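Local atomic coordinates of flagellar hook associated protein type 3 FlgL (Legionella pneumophila subsp. pneumophila, PDB entry 5YTI), a protein that probably serves as a structural component of the bacterial flagellum, joining hook to filament together with FlgK. Residues Y154-R163 / A174-M184; F219-T227 / V238-V248. All blocks are in the same frame, centred on the assembly; numbering follows the deposited sequence.

Contact 1 (Y154-R163 / A174-M184); sequences YVYNGDSTQR and AVNDTGDNVFM
Y156, at the end of strand 154-156, lays its ring against the first turn of helix 179-184, and an Asx turn at D159-T161, in which D159 OD1 accepts from T161 N, follows as the chain comes alongside T178. Further along, the loops of 154-163 and 174-184 run antiparallel beside each other where they enter strand 164-168 and leave strand 171-174. The ring is sandwiched between backbone amides. D180 N sits over the centre of one face, 3.6 Å above the plane, and G158 N lies over the centre of the opposite face. At its edge D159 O is in the ring plane. CG of Y156 stands anti to its backbone N (chi1 176°), a setting that sends the ring across the helix start. Beyond it, CG of the selenomethionine M184 touches Y156 CB at 3.9 Å, and its chain, bent twice, brings CE to Y154 O.

Among the polar side chains, S160 OG donates to D180 OD2 over 2.7 Å, from above the carboxylate plane. The same oxygen forms a salt bridge with R185 of the second subunit, so the helix start is tied into the dimer interface. The Q162 chain runs extended beyond CG, and the turn of its terminal amide puts NE2 at N176 O (2.9 Å), in the plane of the N176 carbonyl.

One backbone pair joins the loops: V175 N donates to R163 O (3.0 Å), nearly along the C=O axis. R163 N instead finds a side-chain acceptor, a lone pair of the N176 amide oxygen, OD1, at 3.0 Å, with the donor in that group's carbonyl plane.

Contact 2 (F219-T227 / V238-V248); sequences FVPDNYTMT and VMVSGTLSGNV
The Y224 ring has D222 CG over one face, displaced toward the rim, and meets V248 CG2 at its edge, CE1 to CG2 4.1 Å; V220 O also lies in the ring plane, where it accepts from Y224 OH. That hydroxyl is hydrogen-bonded to N270 as well. The D222 carboxylate is turned by a chi1 of -159° toward the turn that joins strands 236-242 and 246-249. L244 N donates to the syn lone pair of OD1 at 3.1 Å, almost straight (169°), S245 OG approaches OD2 from the anti side at 3.0 Å, and N223 N comes to OD1 from above the plane.

Strands 224-230 and 236-242 form an antiparallel beta hairpin. T225 with S241 and T227 with M239 are hydrogen-bonded pairs, T225 N to S241 O measuring 2.9 Å; Y224 with G242 and M226 with V240 are non-hydrogen-bonded pairs. On the face carrying the selenomethionine M226, its CG lies against V240 CG2 (3.9 Å), and the bend at chi3 brings CE to V240 CG2 and V238 CG1. Where the strand pairing ends, T243 N donates to N223 O at 3.0 Å.

In the fold
Contact 1 closes before contact 2 opens along the chain, and the two sit in different parts of the molecule: their centres are 36 Å apart and their nearest atoms about 18 Å. Contact 1 is buried against the helical body, touching helices 49-96, 104-125 and 296-307 and bonded through A174 and D177 to R348 of helix 316-374. Contact 2 belongs to the five-stranded antiparallel sheet, where strand 224-230 also pairs with strand 285-290. No strand or helix is shared. What the contacts have in common is the second subunit, which reaches D180 in one and N223 in the other, so both the helical body and the loop leading into the sheet touch it.

Contact 1 (Y154-R163 / A174-M184)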
ATOM      1  N   TYR A 154      17.327   0.200   1.221  1.00 97.87           N
ATOM      2  CA  TYR A 154      16.992  -0.781   2.286  1.00 93.58           C
ATOM      3  C   TYR A 154      16.143  -1.926   1.780  1.00 90.35           C
ATOM      4  O   TYR A 154      15.101  -1.675   1.195  1.00 90.47           O
ATOM      5  CB  TYR A 154      16.164  -0.123   3.389  1.00 93.24           C
ATOM      6  CG  TYR A 154      16.941   0.824   4.234  1.00 92.04           C
ATOM      7  CD1 TYR A 154      17.119   2.135   3.847  1.00 93.38           C
ATOM      8  CD2 TYR A 154      17.516   0.402   5.411  1.00 92.91           C
ATOM      9  CE1 TYR A 154      17.843   3.006   4.623  1.00 92.60           C
ATOM     10  CE2 TYR A 154      18.248   1.264   6.186  1.00 93.29           C
ATOM     11  CZ  TYR A 154      18.400   2.566   5.781  1.00 94.46           C
ATOM     12  OH  TYR A 154      19.134   3.438   6.543  1.00100.91           O
ATOM     13  N   VAL A 155      16.551  -3.168   2.047  1.00 89.77           N
ATOM     14  CA  VAL A 155      15.795  -4.362   1.604  1.00 88.79           C
ATOM     15  C   VAL A 155      15.336  -5.198   2.795  1.00 89.66           C
ATOM     16  O   VAL A 155      15.796  -5.010   3.919  1.00 89.83           O
ATOM     17  CB  VAL A 155      16.604  -5.299   0.652  1.00 88.32           C
ATOM     18  CG1 VAL A 155      17.118  -4.536  -0.558  1.00 89.46           C
ATOM     19  CG2 VAL A 155      17.755  -5.998   1.378  1.00 87.75           C
ATOM     20  N   TYR A 156      14.448  -6.148   2.515  1.00 91.10           N
ATOM     21  CA  TYR A 156      13.885  -7.041   3.524  1.00 88.21           C
ATOM     22  C   TYR A 156      14.307  -8.490   3.228  1.00 88.13           C
ATOM     23  O   TYR A 156      14.084  -9.030   2.128  1.00 89.71           O
ATOM     24  CB  TYR A 156      12.355  -6.888   3.547  1.00 86.36           C
ATOM     25  CG  TYR A 156      11.664  -7.836   4.474  1.00 84.13           C
ATOM     26  CD1 TYR A 156      11.783  -7.701   5.845  1.00 84.62           C
ATOM     27  CD2 TYR A 156      10.893  -8.865   3.984  1.00 84.65           C
ATOM     28  CE1 TYR A 156      11.154  -8.580   6.701  1.00 85.21           C
ATOM     29  CE2 TYR A 156      10.256  -9.757   4.832  1.00 84.53           C
ATOM     30  CZ  TYR A 156      10.391  -9.607   6.186  1.00 84.21           C
ATOM     31  OH  TYR A 156       9.777 -10.488   7.028  1.00 84.55           O
ATOM     32  N   ASN A 157      14.936  -9.101   4.223  1.00 86.50           N
ATOM     33  CA  ASN A 157      15.580 -10.401   4.056  1.00 87.51           C
ATOM     34  C   ASN A 157      14.777 -11.502   4.741  1.00 86.56           C
ATOM     35  O   ASN A 157      15.203 -12.657   4.800  1.00 85.42           O
ATOM     36  CB  ASN A 157      17.023 -10.375   4.603  1.00 85.76           C
ATOM     37  CG  ASN A 157      17.816  -9.199   4.080  1.00 85.36           C
ATOM     38  OD1 ASN A 157      18.277  -8.378   4.866  1.00 85.34           O
ATOM     39  ND2 ASN A 157      17.949  -9.087   2.746  1.00 83.10           N
ATOM     40  N   GLY A 158      13.618 -11.145   5.262  1.00 84.91           N
ATOM     41  CA  GLY A 158      12.727 -12.147   5.810  1.00 86.90           C
ATOM     42  C   GLY A 158      11.843 -12.723   4.719  1.00 87.96           C
ATOM     43  O   GLY A 158      12.188 -12.651   3.519  1.00 85.37           O
ATOM     44  N   ASP A 159      10.717 -13.314   5.163  1.00 90.27           N
ATOM     45  CA  ASP A 159       9.601 -13.761   4.286  1.00 89.37           C
ATOM     46  C   ASP A 159       8.259 -13.243   4.822  1.00 87.09           C
ATOM     47  O   ASP A 159       8.202 -12.553   5.872  1.00 81.78           O
ATOM     48  CB  ASP A 159       9.572 -15.301   4.096  1.00 89.84           C
ATOM     49  CG  ASP A 159       9.177 -16.071   5.365  1.00 91.06           C
ATOM     50  OD1 ASP A 159       8.421 -15.527   6.180  1.00 94.54           O
ATOM     51  OD2 ASP A 159       9.605 -17.239   5.546  1.00 89.66           O
ATOM     52  N   SER A 160       7.183 -13.565   4.104  1.00 83.92           N
ATOM     53  CA  SER A 160       5.853 -13.173   4.565  1.00 81.36           C
ATOM     54  C   SER A 160       5.087 -14.246   5.353  1.00 79.87           C
ATOM     55  O   SER A 160       3.893 -14.263   5.241  1.00 81.27           O
ATOM     56  CB  SER A 160       4.996 -12.742   3.367  1.00 79.49           C
ATOM     57  OG  SER A 160       5.630 -11.747   2.584  1.00 77.94           O
ATOM     58  N   THR A 161       5.726 -15.105   6.150  1.00 78.64           N
ATOM     59  CA  THR A 161       5.035 -16.264   6.728  1.00 81.67           C
ATOM     60  C   THR A 161       4.730 -16.183   8.218  1.00 83.76           C
ATOM     61  O   THR A 161       5.621 -16.141   9.063  1.00 87.11           O
ATOM     62  CB  THR A 161       5.798 -17.569   6.422  1.00 83.93           C
ATOM     63  OG1 THR A 161       5.754 -17.793   5.017  1.00 89.20           O
ATOM     64  CG2 THR A 161       5.184 -18.789   7.118  1.00 83.21           C
ATOM     65  N   GLN A 162       3.439 -16.221   8.528  1.00 87.48           N
ATOM     66  CA  GLN A 162       2.943 -16.126   9.911  1.00 87.91           C
ATOM     67  C   GLN A 162       2.791 -17.505  10.569  1.00 89.24           C
ATOM     68  O   GLN A 162       2.262 -18.446   9.982  1.00 88.36           O
ATOM     69  CB  GLN A 162       1.587 -15.383   9.951  1.00 84.02           C
ATOM     70  CG  GLN A 162       1.651 -13.907   9.571  1.00 82.59           C
ATOM     71  CD  GLN A 162       0.309 -13.163   9.663  1.00 81.12           C
ATOM     72  OE1 GLN A 162      -0.626 -13.433   8.886  1.00 81.50           O
ATOM     73  NE2 GLN A 162       0.220 -12.198  10.598  1.00 76.69           N
ATOM     74  N   ARG A 163       3.247 -17.602  11.805  1.00 94.01           N
ATOM     75  CA  ARG A 163       2.967 -18.770  12.623  1.00 98.58           C
ATOM     76  C   ARG A 163       1.590 -18.637  13.240  1.00 95.27           C
ATOM     77  O   ARG A 163       1.343 -17.724  14.033  1.00 91.38           O
ATOM     78  CB  ARG A 163       4.009 -18.937  13.728  1.00105.27           C
ATOM     79  CG  ARG A 163       5.209 -19.783  13.313  1.00113.11           C
ATOM     80  CD  ARG A 163       6.086 -20.169  14.511  1.00119.39           C
ATOM     81  NE  ARG A 163       6.144 -19.115  15.537  1.00122.99           N
ATOM     82  CZ  ARG A 163       6.642 -17.880  15.364  1.00122.46           C
ATOM     83  NH1 ARG A 163       6.639 -17.015  16.382  1.00121.14           N
ATOM     84  NH2 ARG A 163       7.134 -17.493  14.188  1.00119.23           N
ATOM     85  N   ALA A 174      -2.674 -15.797  14.769  1.00 89.53           N
ATOM     86  CA  ALA A 174      -1.312 -15.474  14.310  1.00 89.51           C
ATOM     87  C   ALA A 174      -0.515 -14.805  15.425  1.00 87.59           C
ATOM     88  O   ALA A 174      -1.011 -13.871  16.035  1.00 86.00           O
ATOM     89  CB  ALA A 174      -1.362 -14.579  13.080  1.00 89.66           C
ATOM     90  N   VAL A 175       0.709 -15.261  15.681  1.00 85.94           N
ATOM     91  CA  VAL A 175       1.452 -14.746  16.818  1.00 87.03           C
ATOM     92  C   VAL A 175       2.568 -13.819  16.417  1.00 89.27           C
ATOM     93  O   VAL A 175       3.417 -13.484  17.244  1.00 98.36           O
ATOM     94  CB  VAL A 175       2.054 -15.864  17.674  1.00 86.73           C
ATOM     95  CG1 VAL A 175       0.975 -16.832  18.100  1.00 86.54           C
ATOM     96  CG2 VAL A 175       3.156 -16.586  16.921  1.00 87.38           C
ATOM     97  N   ASN A 176       2.584 -13.405  15.158  1.00 89.97           N
ATOM     98  CA  ASN A 176       3.583 -12.453  14.683  1.00 88.43           C
ATOM     99  C   ASN A 176       3.072 -11.720  13.483  1.00 87.73           C
ATOM    100  O   ASN A 176       2.044 -12.077  12.901  1.00 86.75           O
ATOM    101  CB  ASN A 176       4.901 -13.159  14.320  1.00 87.84           C
ATOM    102  CG  ASN A 176       4.773 -14.089  13.130  1.00 86.34           C
ATOM    103  OD1 ASN A 176       3.944 -14.984  13.098  1.00 86.61           O
ATOM    104  ND2 ASN A 176       5.624 -13.892  12.157  1.00 88.83           N
ATOM    105  N   ASP A 177       3.799 -10.672  13.124  1.00 88.19           N
ATOM    106  CA  ASP A 177       3.626 -10.018  11.834  1.00 85.86           C
ATOM    107  C   ASP A 177       4.983  -9.997  11.131  1.00 84.87           C
ATOM    108  O   ASP A 177       6.002 -10.352  11.736  1.00 87.46           O
ATOM    109  CB  ASP A 177       3.081  -8.612  12.001  1.00 86.07           C
ATOM    110  CG  ASP A 177       1.700  -8.582  12.625  1.00 88.27           C
ATOM    111  OD1 ASP A 177       1.611  -8.590  13.873  1.00 92.33           O
ATOM    112  OD2 ASP A 177       0.697  -8.497  11.873  1.00 89.57           O
ATOM    113  N   THR A 178       5.004  -9.607   9.856  1.00 83.01           N
ATOM    114  CA  THR A 178       6.252  -9.644   9.103  1.00 81.91           C
ATOM    115  C   THR A 178       6.610  -8.308   8.482  1.00 81.80           C
ATOM    116  O   THR A 178       5.744  -7.527   8.102  1.00 82.93           O
ATOM    117  CB  THR A 178       6.261 -10.777   8.043  1.00 81.74           C
ATOM    118  OG1 THR A 178       5.324 -10.506   6.991  1.00 81.55           O
ATOM    119  CG2 THR A 178       5.926 -12.091   8.711  1.00 81.23           C
ATOM    120  N   GLY A 179       7.915  -8.074   8.378  1.00 81.98           N
ATOM    121  CA  GLY A 179       8.478  -6.760   8.057  1.00 80.21           C
ATOM    122  C   GLY A 179       8.024  -6.218   6.733  1.00 78.50           C
ATOM    123  O   GLY A 179       7.895  -5.001   6.575  1.00 77.38           O
ATOM    124  N   ASP A 180       7.772  -7.119   5.785  1.00 77.66           N
ATOM    125  CA  ASP A 180       7.288  -6.712   4.473  1.00 78.33           C
ATOM    126  C   ASP A 180       5.918  -6.070   4.631  1.00 76.83           C
ATOM    127  O   ASP A 180       5.618  -5.065   4.006  1.00 75.46           O
ATOM    128  CB  ASP A 180       7.220  -7.891   3.504  1.00 80.18           C
ATOM    129  CG  ASP A 180       6.110  -8.877   3.867  1.00 81.79           C
ATOM    130  OD1 ASP A 180       6.157  -9.416   5.006  1.00 83.22           O
ATOM    131  OD2 ASP A 180       5.200  -9.097   3.024  1.00 79.76           O
ATOM    132  N   ASN A 181       5.090  -6.617   5.510  1.00 77.05           N
ATOM    133  CA  ASN A 181       3.816  -5.967   5.784  1.00 77.10           C
ATOM    134  C   ASN A 181       3.967  -4.731   6.667  1.00 77.18           C
ATOM    135  O   ASN A 181       3.386  -3.709   6.362  1.00 79.75           O
ATOM    136  CB  ASN A 181       2.807  -6.926   6.409  1.00 76.84           C
ATOM    137  CG  ASN A 181       1.438  -6.328   6.489  1.00 76.75           C
ATOM    138  OD1 ASN A 181       0.946  -5.740   5.532  1.00 80.20           O
ATOM    139  ND2 ASN A 181       0.835  -6.422   7.637  1.00 77.04           N
ATOM    140  N   VAL A 182       4.750  -4.800   7.743  1.00 77.12           N
ATOM    141  CA  VAL A 182       4.763  -3.692   8.703  1.00 76.91           C
ATOM    142  C   VAL A 182       5.535  -2.467   8.225  1.00 76.26           C
ATOM    143  O   VAL A 182       5.048  -1.363   8.345  1.00 74.50           O
ATOM    144  CB  VAL A 182       5.315  -4.119  10.062  1.00 76.67           C
ATOM    145  CG1 VAL A 182       5.364  -2.923  10.988  1.00 77.56           C
ATOM    146  CG2 VAL A 182       4.458  -5.216  10.657  1.00 75.63           C
ATOM    147  N   PHE A 183       6.709  -2.684   7.639  1.00 77.37           N
ATOM    148  CA  PHE A 183       7.631  -1.604   7.332  1.00 77.24           C
ATOM    149  C   PHE A 183       7.878  -1.286   5.865  1.00 75.82           C
ATOM    150  O   PHE A 183       8.222  -0.161   5.558  1.00 75.36           O
ATOM    151  CB  PHE A 183       8.976  -1.917   7.981  1.00 78.69           C
ATOM    152  CG  PHE A 183       8.917  -2.009   9.478  1.00 78.07           C
ATOM    153  CD1 PHE A 183       8.954  -0.877  10.246  1.00 78.68           C
ATOM    154  CD2 PHE A 183       8.846  -3.236  10.107  1.00 78.88           C
ATOM    155  CE1 PHE A 183       8.901  -0.960  11.627  1.00 80.82           C
ATOM    156  CE2 PHE A 183       8.795  -3.335  11.487  1.00 80.32           C
ATOM    157  CZ  PHE A 183       8.825  -2.195  12.253  1.00 79.86           C
HETATM  158  N   MSE A 184       7.730  -2.245   4.956  1.00 77.22           N
HETATM  159  CA  MSE A 184       8.220  -2.034   3.579  1.00 79.54           C
HETATM  160  C   MSE A 184       7.209  -1.607   2.538  1.00 82.35           C
HETATM  161  O   MSE A 184       7.493  -0.755   1.691  1.00 87.10           O
HETATM  162  CB  MSE A 184       8.944  -3.253   3.033  1.00 79.71           C
HETATM  163  CG  MSE A 184       9.879  -3.890   4.060  1.00 82.72           C
HETATM  164 SE   MSE A 184      11.594  -2.936   4.289  1.00 85.62          SE
HETATM  165  CE  MSE A 184      11.993  -2.772   2.369  1.00 85.85           C
TER

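Contact 2 (F219-T227 / V238-V248)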
ATOM      1  N   PHE A 219     -11.226   7.573 -12.607  1.00 81.26           N
ATOM      2  CA  PHE A 219      -9.810   7.440 -12.326  1.00 79.25           C
ATOM      3  C   PHE A 219      -9.111   6.620 -13.386  1.00 80.76           C
ATOM      4  O   PHE A 219      -9.628   5.590 -13.801  1.00 80.90           O
ATOM      5  CB  PHE A 219      -9.620   6.740 -10.994  1.00 78.23           C
ATOM      6  CG  PHE A 219      -8.193   6.352 -10.707  1.00 79.17           C
ATOM      7  CD1 PHE A 219      -7.290   7.275 -10.220  1.00 78.74           C
ATOM      8  CD2 PHE A 219      -7.760   5.050 -10.903  1.00 80.43           C
ATOM      9  CE1 PHE A 219      -5.999   6.903  -9.934  1.00 78.41           C
ATOM     10  CE2 PHE A 219      -6.456   4.672 -10.629  1.00 79.54           C
ATOM     11  CZ  PHE A 219      -5.574   5.608 -10.159  1.00 79.68           C
ATOM     12  N   VAL A 220      -7.931   7.075 -13.808  1.00 80.06           N
ATOM     13  CA  VAL A 220      -7.117   6.317 -14.758  1.00 81.30           C
ATOM     14  C   VAL A 220      -5.641   6.274 -14.334  1.00 80.51           C
ATOM     15  O   VAL A 220      -4.940   7.299 -14.306  1.00 79.29           O
ATOM     16  CB  VAL A 220      -7.218   6.884 -16.200  1.00 81.86           C
ATOM     17  CG1 VAL A 220      -6.362   6.045 -17.137  1.00 81.31           C
ATOM     18  CG2 VAL A 220      -8.660   6.917 -16.672  1.00 79.88           C
ATOM     19  N   PRO A 221      -5.157   5.084 -14.007  1.00 80.55           N
ATOM     20  CA  PRO A 221      -3.752   5.100 -13.656  1.00 81.33           C
ATOM     21  C   PRO A 221      -2.895   5.351 -14.938  1.00 83.55           C
ATOM     22  O   PRO A 221      -3.153   4.755 -16.017  1.00 82.59           O
ATOM     23  CB  PRO A 221      -3.535   3.699 -13.060  1.00 81.83           C
ATOM     24  CG  PRO A 221      -4.607   2.818 -13.684  1.00 81.36           C
ATOM     25  CD  PRO A 221      -5.688   3.721 -14.240  1.00 80.53           C
ATOM     26  N   ASP A 222      -1.915   6.251 -14.826  1.00 82.78           N
ATOM     27  CA  ASP A 222      -1.022   6.574 -15.937  1.00 82.24           C
ATOM     28  C   ASP A 222       0.194   7.341 -15.422  1.00 81.42           C
ATOM     29  O   ASP A 222       0.230   7.802 -14.295  1.00 81.06           O
ATOM     30  CB  ASP A 222      -1.773   7.404 -16.995  1.00 83.13           C
ATOM     31  CG  ASP A 222      -1.126   7.362 -18.411  1.00 83.94           C
ATOM     32  OD1 ASP A 222      -0.050   6.728 -18.575  1.00 83.31           O
ATOM     33  OD2 ASP A 222      -1.713   7.984 -19.357  1.00 80.50           O
ATOM     34  N   ASN A 223       1.200   7.451 -16.274  1.00 82.55           N
ATOM     35  CA  ASN A 223       2.342   8.332 -16.057  1.00 80.37           C
ATOM     36  C   ASN A 223       2.084   9.668 -16.776  1.00 80.40           C
ATOM     37  O   ASN A 223       2.059   9.771 -18.030  1.00 79.28           O
ATOM     38  CB  ASN A 223       3.613   7.682 -16.595  1.00 80.53           C
ATOM     39  CG  ASN A 223       4.161   6.653 -15.675  1.00 78.15           C
ATOM     40  OD1 ASN A 223       4.574   6.984 -14.598  1.00 85.17           O
ATOM     41  ND2 ASN A 223       4.206   5.415 -16.098  1.00 77.65           N
ATOM     42  N   TYR A 224       1.896  10.693 -15.954  1.00 79.31           N
ATOM     43  CA  TYR A 224       1.411  11.979 -16.423  1.00 78.90           C
ATOM     44  C   TYR A 224       2.525  12.980 -16.358  1.00 77.71           C
ATOM     45  O   TYR A 224       3.384  12.906 -15.508  1.00 82.14           O
ATOM     46  CB  TYR A 224       0.214  12.459 -15.563  1.00 77.38           C
ATOM     47  CG  TYR A 224      -1.061  11.658 -15.755  1.00 74.83           C
ATOM     48  CD1 TYR A 224      -1.922  11.950 -16.774  1.00 74.79           C
ATOM     49  CD2 TYR A 224      -1.388  10.617 -14.903  1.00 74.14           C
ATOM     50  CE1 TYR A 224      -3.081  11.214 -16.961  1.00 75.85           C
ATOM     51  CE2 TYR A 224      -2.540   9.876 -15.066  1.00 74.58           C
ATOM     52  CZ  TYR A 224      -3.399  10.176 -16.099  1.00 75.75           C
ATOM     53  OH  TYR A 224      -4.576   9.443 -16.292  1.00 74.83           O
ATOM     54  N   THR A 225       2.493  13.932 -17.260  1.00 78.51           N
ATOM     55  CA  THR A 225       3.426  15.010 -17.240  1.00 78.73           C
ATOM     56  C   THR A 225       2.635  16.308 -17.337  1.00 79.61           C
ATOM     57  O   THR A 225       1.763  16.484 -18.202  1.00 80.38           O
ATOM     58  CB  THR A 225       4.429  14.838 -18.386  1.00 79.85           C
ATOM     59  OG1 THR A 225       4.763  13.437 -18.505  1.00 77.35           O
ATOM     60  CG2 THR A 225       5.684  15.700 -18.130  1.00 80.18           C
HETATM   61  N   MSE A 226       2.924  17.193 -16.396  1.00 82.37           N
HETATM   62  CA  MSE A 226       2.283  18.497 -16.313  1.00 85.60           C
HETATM   63  C   MSE A 226       3.312  19.507 -16.729  1.00 86.57           C
HETATM   64  O   MSE A 226       4.411  19.584 -16.161  1.00 87.85           O
HETATM   65  CB  MSE A 226       1.816  18.771 -14.880  1.00 87.02           C
HETATM   66  CG  MSE A 226       1.007  20.068 -14.751  1.00 89.27           C
HETATM   67 SE   MSE A 226       0.578  20.505 -12.870  1.00 92.09          SE
HETATM   68  CE  MSE A 226      -1.266  19.896 -13.156  1.00 86.96           C
ATOM     69  N   THR A 227       2.962  20.291 -17.728  1.00 86.57           N
ATOM     70  CA  THR A 227       3.911  21.164 -18.374  1.00 90.02           C
ATOM     71  C   THR A 227       3.232  22.543 -18.397  1.00 92.33           C
ATOM     72  O   THR A 227       2.080  22.679 -18.862  1.00 94.02           O
ATOM     73  CB  THR A 227       4.279  20.603 -19.793  1.00 90.04           C
ATOM     74  OG1 THR A 227       3.244  19.729 -20.263  1.00 91.35           O
ATOM     75  CG2 THR A 227       5.563  19.723 -19.772  1.00 89.69           C
ATOM     76  N   VAL A 238      -1.688  25.610 -18.506  1.00 95.74           N
ATOM     77  CA  VAL A 238      -1.372  24.332 -17.850  1.00 94.31           C
ATOM     78  C   VAL A 238      -1.769  23.166 -18.726  1.00 90.89           C
ATOM     79  O   VAL A 238      -2.947  23.049 -19.143  1.00 86.68           O
ATOM     80  CB  VAL A 238      -2.128  24.188 -16.504  1.00 95.99           C
ATOM     81  CG1 VAL A 238      -1.982  22.794 -15.902  1.00 95.41           C
ATOM     82  CG2 VAL A 238      -1.626  25.214 -15.525  1.00 96.58           C
HETATM   83  N   MSE A 239      -0.798  22.296 -18.994  1.00 89.19           N
HETATM   84  CA  MSE A 239      -1.056  21.160 -19.870  1.00 88.20           C
HETATM   85  C   MSE A 239      -0.730  19.887 -19.182  1.00 84.88           C
HETATM   86  O   MSE A 239       0.170  19.821 -18.356  1.00 81.12           O
HETATM   87  CB  MSE A 239      -0.272  21.341 -21.151  1.00 90.50           C
HETATM   88  CG  MSE A 239      -1.030  22.405 -21.925  1.00 93.43           C
HETATM   89 SE   MSE A 239      -0.147  22.837 -23.616  1.00101.46          SE
HETATM   90  CE  MSE A 239       1.514  23.641 -22.900  1.00 99.37           C
ATOM     91  N   VAL A 240      -1.496  18.862 -19.512  1.00 84.88           N
ATOM     92  CA  VAL A 240      -1.246  17.534 -18.985  1.00 85.25           C
ATOM     93  C   VAL A 240      -1.468  16.492 -20.056  1.00 83.17           C
ATOM     94  O   VAL A 240      -2.470  16.511 -20.789  1.00 83.08           O
ATOM     95  CB  VAL A 240      -2.159  17.222 -17.771  1.00 86.14           C
ATOM     96  CG1 VAL A 240      -2.081  15.756 -17.374  1.00 85.76           C
ATOM     97  CG2 VAL A 240      -1.778  18.088 -16.585  1.00 86.51           C
ATOM     98  N   SER A 241      -0.525  15.577 -20.135  1.00 82.89           N
ATOM     99  CA  SER A 241      -0.662  14.462 -21.035  1.00 84.29           C
ATOM    100  C   SER A 241       0.001  13.298 -20.345  1.00 82.69           C
ATOM    101  O   SER A 241       0.505  13.447 -19.246  1.00 78.01           O
ATOM    102  CB  SER A 241       0.029  14.766 -22.351  1.00 85.51           C
ATOM    103  OG  SER A 241       1.422  14.808 -22.100  1.00 89.18           O
ATOM    104  N   GLY A 242       0.016  12.144 -20.995  1.00 83.73           N
ATOM    105  CA  GLY A 242       0.430  10.936 -20.315  1.00 83.58           C
ATOM    106  C   GLY A 242       0.693   9.836 -21.305  1.00 83.11           C
ATOM    107  O   GLY A 242       0.142   9.828 -22.396  1.00 82.83           O
ATOM    108  N   THR A 243       1.531   8.902 -20.898  1.00 83.00           N
ATOM    109  CA  THR A 243       2.020   7.905 -21.782  1.00 85.46           C
ATOM    110  C   THR A 243       0.871   7.232 -22.474  1.00 89.22           C
ATOM    111  O   THR A 243       0.842   7.211 -23.689  1.00 93.94           O
ATOM    112  CB  THR A 243       2.800   6.829 -21.046  1.00 86.32           C
ATOM    113  OG1 THR A 243       3.688   7.440 -20.114  1.00 85.22           O
ATOM    114  CG2 THR A 243       3.581   5.990 -22.041  1.00 86.78           C
ATOM    115  N   LEU A 244      -0.084   6.692 -21.715  1.00 91.17           N
ATOM    116  CA  LEU A 244      -1.181   5.895 -22.296  1.00 89.59           C
ATOM    117  C   LEU A 244      -2.320   6.747 -22.790  1.00 87.28           C
ATOM    118  O   LEU A 244      -3.058   6.321 -23.648  1.00 89.14           O
ATOM    119  CB  LEU A 244      -1.741   4.882 -21.287  1.00 92.88           C
ATOM    120  CG  LEU A 244      -0.731   3.889 -20.657  1.00 99.11           C
ATOM    121  CD1 LEU A 244      -1.223   3.292 -19.324  1.00 98.76           C
ATOM    122  CD2 LEU A 244      -0.310   2.784 -21.646  1.00 99.20           C
ATOM    123  N   SER A 245      -2.469   7.948 -22.251  1.00 87.47           N
ATOM    124  CA  SER A 245      -3.685   8.741 -22.440  1.00 85.06           C
ATOM    125  C   SER A 245      -3.512   9.759 -23.523  1.00 85.79           C
ATOM    126  O   SER A 245      -4.468  10.437 -23.887  1.00 86.75           O
ATOM    127  CB  SER A 245      -4.040   9.483 -21.148  1.00 83.59           C
ATOM    128  OG  SER A 245      -4.550   8.605 -20.178  1.00 80.84           O
ATOM    129  N   GLY A 246      -2.295   9.890 -24.033  1.00 86.89           N
ATOM    130  CA  GLY A 246      -2.004  10.995 -24.921  1.00 87.80           C
ATOM    131  C   GLY A 246      -2.388  12.218 -24.128  1.00 88.05           C
ATOM    132  O   GLY A 246      -2.247  12.226 -22.904  1.00 85.57           O
ATOM    133  N   ASN A 247      -2.895  13.237 -24.813  1.00 91.57           N
ATOM    134  CA  ASN A 247      -3.250  14.509 -24.157  1.00 93.62           C
ATOM    135  C   ASN A 247      -4.581  14.411 -23.437  1.00 94.13           C
ATOM    136  O   ASN A 247      -5.568  13.919 -24.006  1.00 91.15           O
ATOM    137  CB  ASN A 247      -3.421  15.649 -25.157  1.00 93.44           C
ATOM    138  CG  ASN A 247      -2.313  15.731 -26.146  1.00 90.28           C
ATOM    139  OD1 ASN A 247      -1.257  16.252 -25.825  1.00 88.45           O
ATOM    140  ND2 ASN A 247      -2.564  15.264 -27.373  1.00 86.82           N
ATOM    141  N   VAL A 248      -4.620  14.921 -22.209  1.00 93.25           N
ATOM    142  CA  VAL A 248      -5.875  14.953 -21.479  1.00 94.12           C
ATOM    143  C   VAL A 248      -6.306  16.392 -21.246  1.00 90.06           C
ATOM    144  O   VAL A 248      -7.467  16.681 -21.477  1.00 86.31           O
ATOM    145  CB  VAL A 248      -5.876  14.079 -20.191  1.00 97.09           C
ATOM    146  CG1 VAL A 248      -6.491  12.698 -20.474  1.00 99.16           C
ATOM    147  CG2 VAL A 248      -4.474  13.924 -19.635  1.00 97.96           C
TER